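Local structure of amino acid adenylation domain-containing protein (Bacillus stratosphericus LAMA 585, 6ULY) at residues Leu125-Asp130 / Glu154-Leu159; Lys201-Ala206 / His231-Tyr236; Ala270-Phe275 / Ala304-Thr309; Glu365-Ala370 / Asp405-Val410. The protein probably selects an alpha-keto acid and activates it as the acyl adenylate, as an adenylation domain in nonribosomal depsipeptide synthesis. All coordinates share one frame; numbering follows the deposited sequence.

Interaction 1 (Leu125-Asp130 / Glu154-Leu159); sequences LILTDD and EPMLTL
Glu154 reaches across to Asp130, and its side chain carries most of the polar contact. Glu154 CB lies 3.2 Å from Asp130 OD2. CG sits a little farther from the same oxygen. There the chain bends, which brings the carboxylate to the backbone N of Asp130. At the tip, Glu154 OE1 accepts a hydrogen bond from Asp130 N, with an N to OE1 distance of 3.3 Å. The bond is bent, at 142°, and the donor meets OE1 from above the carboxylate plane. Glu154 OE2 lies 3.7 Å from Asp129 OD1.

Three carboxylates therefore gather here. Asp130 OD2 is 3.5 Å from Glu154 OE1, and these two carboxylate planes are only 22° apart. The planes of Asp129 and Glu154 are steeply turned, at 71°. Such crowding of acids could raise the pKa of one of them. Asp129 OD2 is held by the backbone N-H groups of Ser76 and Ser77, whereas OD1 is buried without a partner in the model.

Strand 125-128 runs parallel between strands 70-74 and 150-152 in a seven-stranded mixed sheet of the AMP-binding domain. The segment 154-159 follows edge strand 150-152 and lies beside the end of strand 125-128. Pro155 adds its ring here, with Pro155 CD 3.6 Å from Asp130 OD2. The apolar part lies earlier on the strand. Met156, extended beyond CG, places its CE 3.8 Å from Leu127 CD1. Helix 46-62 adds Leu60 to both of these side chains, and Val56 also touches Met156.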
# COMPACT_ATOMS: atom_id res chain seq x y z
N LEU A 125 -15.25 18.92 12.17
CA LEU A 125 -14.64 19.93 13.02
C LEU A 125 -13.34 19.38 13.59
O LEU A 125 -13.30 18.26 14.10
CB LEU A 125 -15.59 20.32 14.15
CG LEU A 125 -14.98 21.16 15.29
CD1 LEU A 125 -14.61 22.54 14.79
CD2 LEU A 125 -15.94 21.24 16.46
N ILE A 126 -12.28 20.17 13.50
CA ILE A 126 -11.01 19.82 14.12
C ILE A 126 -10.97 20.45 15.51
O ILE A 126 -11.20 21.66 15.66
CB ILE A 126 -9.82 20.28 13.26
CG1 ILE A 126 -9.89 19.65 11.86
CG2 ILE A 126 -8.51 19.92 13.95
CD1 ILE A 126 -8.83 20.15 10.90
N LEU A 127 -10.70 19.62 16.51
CA LEU A 127 -10.64 20.03 17.90
C LEU A 127 -9.19 19.92 18.35
O LEU A 127 -8.54 18.90 18.11
CB LEU A 127 -11.54 19.14 18.76
CG LEU A 127 -12.26 19.75 19.95
CD1 LEU A 127 -13.07 20.96 19.54
CD2 LEU A 127 -13.15 18.69 20.57
N THR A 128 -8.68 20.97 19.00
CA THR A 128 -7.26 21.07 19.27
C THR A 128 -7.03 21.91 20.52
O THR A 128 -7.97 22.22 21.26
CB THR A 128 -6.53 21.66 18.05
OG1 THR A 128 -5.17 21.97 18.41
CG2 THR A 128 -7.23 22.91 17.56
N ASP A 129 -5.77 22.26 20.75
CA ASP A 129 -5.31 23.07 21.87
C ASP A 129 -5.14 24.53 21.47
O ASP A 129 -5.03 24.87 20.29
CB ASP A 129 -3.97 22.56 22.38
CG ASP A 129 -4.07 21.21 23.00
OD1 ASP A 129 -5.10 20.95 23.66
OD2 ASP A 129 -3.13 20.40 22.83
N ASP A 130 -5.08 25.39 22.48
CA ASP A 130 -4.68 26.77 22.23
C ASP A 130 -3.26 26.84 21.69
O ASP A 130 -2.94 27.69 20.85
CB ASP A 130 -4.82 27.60 23.50
CG ASP A 130 -6.26 27.98 23.81
OD1 ASP A 130 -7.00 28.36 22.87
OD2 ASP A 130 -6.66 27.91 24.99
N GLU A 154 -9.70 24.48 25.59
CA GLU A 154 -9.59 25.29 26.81
C GLU A 154 -10.66 26.36 26.91
O GLU A 154 -11.31 26.46 27.96
CB GLU A 154 -8.19 25.91 26.90
CG GLU A 154 -7.06 24.92 27.15
CD GLU A 154 -6.48 24.35 25.86
OE1 GLU A 154 -7.15 24.43 24.81
OE2 GLU A 154 -5.34 23.84 25.90
N PRO A 155 -10.92 27.17 25.88
CA PRO A 155 -12.05 28.11 25.96
C PRO A 155 -13.37 27.47 26.37
O PRO A 155 -14.18 28.11 27.05
CB PRO A 155 -12.13 28.67 24.53
CG PRO A 155 -10.76 28.51 23.98
CD PRO A 155 -10.22 27.25 24.58
N MET A 156 -13.60 26.21 25.98
CA MET A 156 -14.86 25.55 26.33
C MET A 156 -14.91 25.18 27.81
O MET A 156 -16.00 25.06 28.37
CB MET A 156 -15.05 24.30 25.47
CG MET A 156 -15.04 24.56 23.98
SD MET A 156 -15.18 23.08 22.96
CE MET A 156 -14.98 23.76 21.33
N LEU A 157 -13.75 25.00 28.45
CA LEU A 157 -13.73 24.63 29.86
C LEU A 157 -14.34 25.69 30.75
O LEU A 157 -14.60 25.41 31.93
CB LEU A 157 -12.29 24.35 30.31
CG LEU A 157 -11.76 22.93 30.12
CD1 LEU A 157 -10.34 22.82 30.65
CD2 LEU A 157 -12.65 21.90 30.79
N THR A 158 -14.58 26.90 30.23
CA THR A 158 -15.16 27.98 31.01
C THR A 158 -16.66 28.11 30.78
O THR A 158 -17.24 29.15 31.09
CB THR A 158 -14.46 29.30 30.68
OG1 THR A 158 -14.95 29.80 29.43
CG2 THR A 158 -12.95 29.11 30.59
N LEU A 159 -17.29 27.07 30.25
CA LEU A 159 -18.71 27.11 29.93
C LEU A 159 -19.53 26.39 30.99
O LEU A 159 -19.00 25.67 31.85
CB LEU A 159 -18.97 26.50 28.55
CG LEU A 159 -18.33 27.23 27.37
CD1 LEU A 159 -18.67 26.51 26.07
CD2 LEU A 159 -18.78 28.68 27.33

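Interaction 2 (Lys201-Ala206 / His231-Tyr236); sequences KGTVAA and HLVNVY
The Tyr236 ring meets Lys201 and Val204, both of which approach it obliquely. Lys201 CG is 3.8 Å from Tyr236 CZ. Farther along the lysine, Lys201 CE passes 3.4 Å from Tyr236 OH. The two side chains cross at about a right angle, with the extended lysine chain running past the phenol end. Val204 CG2 reaches the near part of the ring, 4.2 Å from Tyr236 CD1. With chi1 at 179°, Tyr236 CG is anti to the backbone N and the ring is carried toward helix 193-207.

Val204 CG2 also meets Val233 CG1, at 4.1 Å. The other branch, Val233 CG2, touches Thr203 CG2 at 4.0 Å. Val200, one turn before Val204, touches both Val233 and Tyr236. The axes of the two segments cross at -73° and come within 10.1 Å. Helix 224-237 is the beta-alpha-beta crossover between adjacent parallel strands 214-217 and 240-243, and helix 193-207 packs across it.

No hydrogen bond joins the two segments. Lys201 NZ instead goes to the carbonyls of Val11, Gln13 and Ala15, and Thr203 OG1 bonds to Asn199 O. The contact is thus made by methyls, methylenes and a ring, while the lysine ammonium ties helix 193-207 to the N-terminal segment.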
# COMPACT_ATOMS: atom_id res chain seq x y z
N LYS A 201 -12.45 -5.29 29.44
CA LYS A 201 -12.83 -6.30 30.42
C LYS A 201 -11.93 -7.53 30.33
O LYS A 201 -11.55 -8.10 31.35
CB LYS A 201 -14.30 -6.68 30.22
CG LYS A 201 -15.25 -5.53 30.50
CD LYS A 201 -16.69 -5.85 30.14
CE LYS A 201 -17.60 -4.69 30.51
NZ LYS A 201 -19.01 -4.93 30.10
N GLY A 202 -11.59 -7.95 29.11
CA GLY A 202 -10.62 -9.03 28.98
C GLY A 202 -9.27 -8.66 29.55
O GLY A 202 -8.63 -9.47 30.23
N THR A 203 -8.81 -7.44 29.28
CA THR A 203 -7.51 -7.00 29.79
C THR A 203 -7.51 -6.93 31.31
O THR A 203 -6.54 -7.35 31.95
CB THR A 203 -7.15 -5.64 29.18
OG1 THR A 203 -6.87 -5.81 27.78
CG2 THR A 203 -5.93 -5.04 29.88
N VAL A 204 -8.58 -6.41 31.91
CA VAL A 204 -8.65 -6.32 33.36
C VAL A 204 -8.60 -7.70 33.99
O VAL A 204 -7.93 -7.92 35.01
CB VAL A 204 -9.92 -5.55 33.78
CG1 VAL A 204 -10.16 -5.69 35.29
CG2 VAL A 204 -9.82 -4.09 33.38
N ALA A 205 -9.31 -8.67 33.40
CA ALA A 205 -9.37 -10.01 33.99
C ALA A 205 -8.03 -10.73 33.87
O ALA A 205 -7.61 -11.42 34.81
CB ALA A 205 -10.47 -10.83 33.32
N ALA A 206 -7.35 -10.59 32.73
CA ALA A 206 -6.09 -11.30 32.54
C ALA A 206 -5.00 -10.72 33.44
O ALA A 206 -4.17 -11.47 33.98
CB ALA A 206 -5.66 -11.23 31.08
N HIS A 231 -5.80 4.20 29.35
CA HIS A 231 -6.74 5.22 29.77
C HIS A 231 -8.12 4.62 30.07
O HIS A 231 -8.65 4.80 31.17
CB HIS A 231 -6.85 6.32 28.71
CG HIS A 231 -7.86 7.37 29.04
ND1 HIS A 231 -7.85 8.08 30.22
CD2 HIS A 231 -8.93 7.82 28.34
CE1 HIS A 231 -8.86 8.93 30.23
NE2 HIS A 231 -9.53 8.79 29.10
N LEU A 232 -8.69 3.89 29.11
CA LEU A 232 -10.04 3.36 29.32
C LEU A 232 -10.03 2.23 30.35
O LEU A 232 -10.96 2.11 31.15
CB LEU A 232 -10.64 2.88 28.01
CG LEU A 232 -11.06 4.00 27.04
CD1 LEU A 232 -11.64 3.40 25.77
CD2 LEU A 232 -12.06 4.95 27.69
N VAL A 233 -9.00 1.39 30.34
CA VAL A 233 -8.86 0.39 31.40
C VAL A 233 -8.83 1.07 32.76
O VAL A 233 -9.41 0.58 33.74
CB VAL A 233 -7.61 -0.47 31.17
CG1 VAL A 233 -7.18 -1.15 32.46
CG2 VAL A 233 -7.86 -1.51 30.09
N ASN A 234 -8.15 2.22 32.85
CA ASN A 234 -8.01 2.91 34.12
C ASN A 234 -9.34 3.49 34.58
O ASN A 234 -9.73 3.35 35.74
CB ASN A 234 -6.95 4.00 34.01
CG ASN A 234 -5.56 3.44 33.82
OD1 ASN A 234 -5.23 2.37 34.32
ND2 ASN A 234 -4.73 4.17 33.08
N VAL A 235 -10.06 4.16 33.67
CA VAL A 235 -11.37 4.71 34.03
C VAL A 235 -12.34 3.59 34.39
O VAL A 235 -13.14 3.71 35.33
CB VAL A 235 -11.92 5.59 32.89
CG1 VAL A 235 -13.20 6.29 33.33
CG2 VAL A 235 -10.88 6.61 32.45
N TYR A 236 -12.28 2.47 33.66
CA TYR A 236 -13.18 1.35 33.93
C TYR A 236 -12.94 0.77 35.32
O TYR A 236 -13.89 0.45 36.04
CB TYR A 236 -13.00 0.26 32.87
CG TYR A 236 -13.89 -0.94 33.08
CD1 TYR A 236 -13.44 -2.05 33.79
CD2 TYR A 236 -15.19 -0.97 32.58
CE1 TYR A 236 -14.25 -3.15 33.99
CE2 TYR A 236 -16.01 -2.07 32.78
CZ TYR A 236 -15.54 -3.16 33.48
OH TYR A 236 -16.35 -4.25 33.67

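Interaction 3 (Ala270-Phe275 / Ala304-Thr309); sequences APNFAF and AVVPKT. With QA7 (5'-O-{(S)-hydroxy[(4-methyl-2-oxopentanoyl)oxy]phosphoryl}adenosine), chain C; SO4 (sulfate ion), chain P.
A weak hydrogen bond, nearly straight at 165°, joins Val306 N to Asn272 OD1 at 3.3 Å. It is the one hydrogen bond between the two segments. Asn272 CG stands anti to its own N (chi1 -169°), and this aims the amide at the turn before helix 307-317. Val306 is the N-cap residue of that helix. Asn272 OD1 also accepts from Asn300 ND2, and Asn272 ND2 gives its bond to Gln565 OE1. Both ends of the amide are therefore tied, which fixes its rotation.

The packing is close around the same side chain. Asn272 CB lies 3.1 Å from Ala304 O. Val306 CG2 comes to 3.4 Å from Asn272 ND2, the two side chains crossing at about a right angle. Farther along both helices, Thr309 CG2 rests 3.8 Å from Phe275 CB. The Phe275 ring leads away and meets Phe313 and Trp256 edge-to-face.

The bound groups lie at the Ala304 end. Ala304, a residue of the adenylate pocket, has its N 3.5 Å from C21 of the adenine. Val305 CG2 is 4.0 Å from the adenine amino nitrogen N24. A sulfate, probably from the crystallisation liquor, accepts a hydrogen bond from Ala304 N through O1 at 3.1 Å.

Gln565 binds the sulfate, Ala304 O and Asn272, while Thr309 OG1 bonds to Thr562. Helix 560-570 is thus linked by polar bonds to both segments, and the Asn272 amide joins it to the strand-to-helix turn that borders the adenine.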
# COMPACT_ATOMS: atom_id res chain seq x y z
N ALA A 270 5.20 0.65 27.51
CA ALA A 270 5.90 1.31 26.41
C ALA A 270 6.28 0.24 25.38
O ALA A 270 6.35 -0.95 25.72
CB ALA A 270 7.16 2.03 26.91
N PRO A 271 6.51 0.64 24.13
CA PRO A 271 7.11 -0.29 23.17
C PRO A 271 8.55 -0.61 23.57
O PRO A 271 9.15 0.04 24.43
CB PRO A 271 7.05 0.47 21.84
CG PRO A 271 6.00 1.53 22.04
CD PRO A 271 6.07 1.89 23.49
N ASN A 272 9.10 -1.63 22.92
CA ASN A 272 10.41 -2.13 23.32
C ASN A 272 11.49 -1.05 23.23
O ASN A 272 12.48 -1.12 23.97
CB ASN A 272 10.79 -3.33 22.46
CG ASN A 272 12.00 -4.06 22.99
OD1 ASN A 272 11.92 -4.79 23.98
ND2 ASN A 272 13.14 -3.87 22.33
N PHE A 273 11.33 -0.07 22.35
CA PHE A 273 12.37 0.94 22.17
C PHE A 273 12.59 1.75 23.44
O PHE A 273 13.72 2.13 23.76
CB PHE A 273 12.03 1.87 21.00
CG PHE A 273 10.97 2.90 21.32
CD1 PHE A 273 9.66 2.70 20.95
CD2 PHE A 273 11.30 4.08 21.97
CE1 PHE A 273 8.69 3.64 21.24
CE2 PHE A 273 10.34 5.02 22.27
CZ PHE A 273 9.02 4.80 21.90
N ALA A 274 11.51 2.03 24.18
CA ALA A 274 11.65 2.80 25.40
C ALA A 274 12.50 2.06 26.42
O ALA A 274 13.33 2.67 27.11
CB ALA A 274 10.27 3.13 25.98
N PHE A 275 12.32 0.75 26.53
CA PHE A 275 13.16 -0.04 27.42
C PHE A 275 14.62 0.03 26.98
O PHE A 275 15.52 0.15 27.81
CB PHE A 275 12.68 -1.49 27.46
CG PHE A 275 11.31 -1.66 28.04
CD1 PHE A 275 10.18 -1.42 27.27
CD2 PHE A 275 11.14 -2.07 29.36
CE1 PHE A 275 8.91 -1.57 27.80
CE2 PHE A 275 9.87 -2.23 29.89
CZ PHE A 275 8.76 -1.98 29.11
N ALA A 304 8.48 -5.62 18.31
CA ALA A 304 9.21 -6.81 18.73
C ALA A 304 9.79 -6.63 20.12
O ALA A 304 10.49 -5.65 20.40
CB ALA A 304 10.32 -7.12 17.73
N VAL A 305 9.48 -7.58 21.01
CA VAL A 305 10.02 -7.59 22.36
C VAL A 305 11.32 -8.38 22.33
O VAL A 305 11.32 -9.58 22.07
CB VAL A 305 9.02 -8.20 23.36
CG1 VAL A 305 9.59 -8.17 24.78
CG2 VAL A 305 7.69 -7.46 23.30
N VAL A 306 12.43 -7.69 22.59
CA VAL A 306 13.76 -8.29 22.48
C VAL A 306 14.13 -8.88 23.83
O VAL A 306 14.12 -8.15 24.84
CB VAL A 306 14.80 -7.25 22.03
CG1 VAL A 306 16.16 -7.91 21.86
CG2 VAL A 306 14.36 -6.59 20.73
N PRO A 307 14.46 -10.17 23.91
CA PRO A 307 14.82 -10.75 25.22
C PRO A 307 15.94 -10.01 25.93
O PRO A 307 15.82 -9.71 27.13
CB PRO A 307 15.22 -12.19 24.86
CG PRO A 307 14.47 -12.49 23.61
CD PRO A 307 14.38 -11.20 22.85
N LYS A 308 17.03 -9.71 25.24
CA LYS A 308 18.16 -9.08 25.90
C LYS A 308 17.87 -7.64 26.32
O LYS A 308 18.54 -7.12 27.21
CB LYS A 308 19.40 -9.13 25.00
CG LYS A 308 20.05 -10.51 24.99
CD LYS A 308 21.27 -10.55 24.08
CE LYS A 308 22.08 -11.83 24.31
NZ LYS A 308 23.24 -11.94 23.39
N THR A 309 16.87 -7.00 25.70
CA THR A 309 16.50 -5.65 26.12
C THR A 309 15.78 -5.68 27.47
O THR A 309 16.10 -4.90 28.37
CB THR A 309 15.61 -5.00 25.06
OG1 THR A 309 16.36 -4.80 23.86
CG2 THR A 309 15.08 -3.66 25.55
C01 QA7 C . 0.07 -4.12 23.11
C02 QA7 C . -0.23 -2.85 22.40
C03 QA7 C . -1.53 -2.27 22.89
C04 QA7 C . -0.11 -3.18 20.95
C05 QA7 C . -1.10 -2.58 20.01
C06 QA7 C . -0.61 -1.86 18.79
C10 QA7 C . -0.23 -3.18 15.60
C11 QA7 C . 0.84 -3.85 15.06
C12 QA7 C . 0.55 -5.41 15.08
C13 QA7 C . 1.67 -5.92 15.14
C14 QA7 C . 2.65 -4.84 15.91
C16 QA7 C . 2.20 -5.01 18.24
C18 QA7 C . 3.72 -6.37 18.89
C19 QA7 C . 4.61 -7.21 19.54
C21 QA7 C . 5.64 -7.62 17.61
C23 QA7 C . 3.86 -6.19 17.58
N15 QA7 C . 2.91 -5.33 17.20
N17 QA7 C . 2.68 -5.63 19.28
N20 QA7 C . 5.53 -7.81 18.87
N22 QA7 C . 4.86 -6.85 16.96
N24 QA7 C . 4.47 -7.42 20.92
O07 QA7 C . -1.45 -1.40 17.84
O09 QA7 C . -0.06 -1.81 15.58
O25 QA7 C . 2.04 -3.74 15.94
O26 QA7 C . 2.34 -6.12 13.88
O27 QA7 C . -0.28 -5.96 13.95
O28 QA7 C . -0.74 0.44 16.48
O29 QA7 C . -2.27 -0.93 15.62
O30 QA7 C . 0.50 -1.70 18.68
O31 QA7 C . -2.21 -2.72 20.20
P08 QA7 C . -1.09 -0.92 16.37
S SO4 P . 9.55 -4.05 15.02
O1 SO4 P . 8.28 -4.53 15.41
O2 SO4 P . 9.73 -4.33 13.64
O3 SO4 P . 9.67 -2.66 15.22
O4 SO4 P . 10.58 -4.71 15.73

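Interaction 4 (Glu365-Ala370 / Asp405-Val410); sequences EQLRPA and DHIGRV. With SO4 (sulfate ion), chain K.
Leu367 and Asp405 form the tight part of this contact. Leu367 N donates to Asp405 O at 2.9 Å, and the bond is almost linear at 177°. The leucine side chain folds over the same carbonyl, with Leu367 CG 3.5 Å from Asp405 O. This follows from its first torsion, which sets CG beside the leucine's own N. Beyond it, Leu367 CD2 meets Ile407 CD1 at 4.1 Å, the two side chains crossing at about a right angle. Phe445 touches both, and Leu367 is buried here.

The His406 side is more open. Gln366 CA lies over one face of the His406 imidazole, 3.9 Å from its centroid and 22° off the normal, a CH-pi contact. Glu365 O lies over that face too, toward the rim. Gln366 CB is 3.5 Å from His406 NE2. The extended glutamine then runs on past the ring, and its amide plane is turned 70° from the imidazole. Glu365 and Gln366 are both exposed.

Asp405 OD1 turns elsewhere, to His447 ND1. Farther along the strand, Arg409 NE binds a sulfate, probably from the crystallisation liquor, that Lys112 of the second subunit also holds.

The contact joins the irregular loop between strands 355-359 and 377-381 to the turn entering strand 408-413, the middle strand of the five-stranded antiparallel sheet in this ANL-family adenylation domain.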
# COMPACT_ATOMS: atom_id res chain seq x y z
N GLU A 365 9.77 -25.21 9.34
CA GLU A 365 9.13 -26.49 9.63
C GLU A 365 8.66 -26.47 11.08
O GLU A 365 8.46 -25.42 11.70
CB GLU A 365 10.11 -27.64 9.36
CG GLU A 365 10.75 -27.63 7.98
CD GLU A 365 11.78 -28.73 7.81
OE1 GLU A 365 12.38 -29.14 8.83
OE2 GLU A 365 11.99 -29.19 6.67
N GLN A 366 8.47 -27.66 11.64
CA GLN A 366 8.25 -27.77 13.08
C GLN A 366 9.45 -27.20 13.81
O GLN A 366 10.58 -27.66 13.61
CB GLN A 366 8.01 -29.23 13.47
CG GLN A 366 7.74 -29.44 14.94
CD GLN A 366 7.45 -30.89 15.28
OE1 GLN A 366 8.10 -31.47 16.15
NE2 GLN A 366 6.48 -31.48 14.60
N LEU A 367 9.22 -26.18 14.63
CA LEU A 367 10.31 -25.52 15.33
C LEU A 367 11.02 -26.50 16.26
O LEU A 367 10.37 -27.23 17.03
CB LEU A 367 9.79 -24.32 16.12
CG LEU A 367 9.20 -23.19 15.26
CD1 LEU A 367 8.48 -22.19 16.14
CD2 LEU A 367 10.30 -22.52 14.46
N ARG A 368 12.35 -26.52 16.20
CA ARG A 368 13.15 -27.43 16.99
C ARG A 368 13.87 -26.65 18.08
O ARG A 368 14.77 -25.85 17.77
CB ARG A 368 14.16 -28.17 16.10
CG ARG A 368 13.51 -29.23 15.21
CD ARG A 368 14.41 -29.66 14.07
NE ARG A 368 13.80 -30.73 13.27
CZ ARG A 368 14.29 -31.19 12.13
NH1 ARG A 368 15.41 -30.68 11.62
NH2 ARG A 368 13.66 -32.16 11.48
N PRO A 369 13.52 -26.83 19.36
CA PRO A 369 14.18 -26.05 20.41
C PRO A 369 15.69 -26.26 20.41
O PRO A 369 16.20 -27.29 19.96
CB PRO A 369 13.54 -26.57 21.70
CG PRO A 369 12.22 -27.12 21.27
CD PRO A 369 12.44 -27.68 19.90
N ALA A 370 16.39 -25.27 20.94
CA ALA A 370 17.84 -25.34 21.07
C ALA A 370 18.27 -24.40 22.19
O ALA A 370 17.51 -23.54 22.62
CB ALA A 370 18.54 -24.98 19.76
N ASP A 405 3.86 -24.79 17.32
CA ASP A 405 5.29 -24.77 16.97
C ASP A 405 5.50 -24.76 15.45
O ASP A 405 6.48 -25.31 14.95
CB ASP A 405 6.03 -25.95 17.61
CG ASP A 405 6.02 -25.89 19.13
OD1 ASP A 405 6.22 -24.80 19.69
OD2 ASP A 405 5.82 -26.95 19.76
N HIS A 406 4.59 -24.12 14.72
CA HIS A 406 4.71 -23.93 13.28
C HIS A 406 4.44 -22.47 12.97
O HIS A 406 3.36 -21.95 13.28
CB HIS A 406 3.72 -24.82 12.52
CG HIS A 406 4.18 -26.23 12.33
ND1 HIS A 406 4.67 -26.71 11.13
CD2 HIS A 406 4.21 -27.28 13.19
CE1 HIS A 406 4.99 -27.98 11.27
NE2 HIS A 406 4.72 -28.35 12.51
N ILE A 407 5.41 -21.79 12.37
CA ILE A 407 5.25 -20.39 12.02
C ILE A 407 4.23 -20.26 10.90
O ILE A 407 4.37 -20.87 9.84
CB ILE A 407 6.59 -19.76 11.63
CG1 ILE A 407 7.51 -19.68 12.85
CG2 ILE A 407 6.36 -18.38 11.02
CD1 ILE A 407 8.90 -19.17 12.55
N GLY A 408 3.20 -19.44 11.13
CA GLY A 408 2.19 -19.18 10.12
C GLY A 408 1.55 -17.83 10.31
O GLY A 408 2.07 -16.97 11.03
N ARG A 409 0.40 -17.62 9.66
CA ARG A 409 -0.30 -16.34 9.70
C ARG A 409 -1.20 -16.28 10.93
O ARG A 409 -2.07 -17.15 11.11
CB ARG A 409 -1.11 -16.14 8.43
CG ARG A 409 -0.25 -15.91 7.20
CD ARG A 409 -0.80 -16.61 5.97
NE ARG A 409 -0.05 -16.25 4.77
CZ ARG A 409 1.12 -16.79 4.43
NH1 ARG A 409 1.67 -17.72 5.20
NH2 ARG A 409 1.73 -16.39 3.33
N VAL A 410 -1.01 -15.25 11.75
CA VAL A 410 -1.79 -15.09 12.98
C VAL A 410 -3.16 -14.53 12.63
O VAL A 410 -3.28 -13.55 11.90
CB VAL A 410 -1.06 -14.16 13.96
CG1 VAL A 410 -1.85 -14.05 15.27
CG2 VAL A 410 0.36 -14.66 14.23
S SO4 K . -2.73 -13.82 2.95
O1 SO4 K . -4.15 -13.57 2.76
O2 SO4 K . -2.14 -14.28 1.72
O3 SO4 K . -2.51 -14.81 3.97
O4 SO4 K . -2.10 -12.59 3.35

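How the interactions relate
The four contacts come in series along the chain, and none touches another. All lie within the AMP-binding region of the chain. Interaction 1 belongs to the seven-stranded mixed sheet. Interaction 2 joins helices 193-207 and 224-237; its centre is 28 Å from that of interaction 1. Interaction 3 follows strands 267-270 and 297-301 of the nine-stranded sheet, and reaches the adenylate. Interaction 4 lies by the five-stranded antiparallel sheet, its centre 22 Å from that of interaction 3 and 52 Å from that of interaction 1. Interactions 1 and 4 lie on opposite sides of the chain's centre. The contacts thus tie helices and loops to three different sheets, and interaction 3 holds a residue of the adenylate pocket.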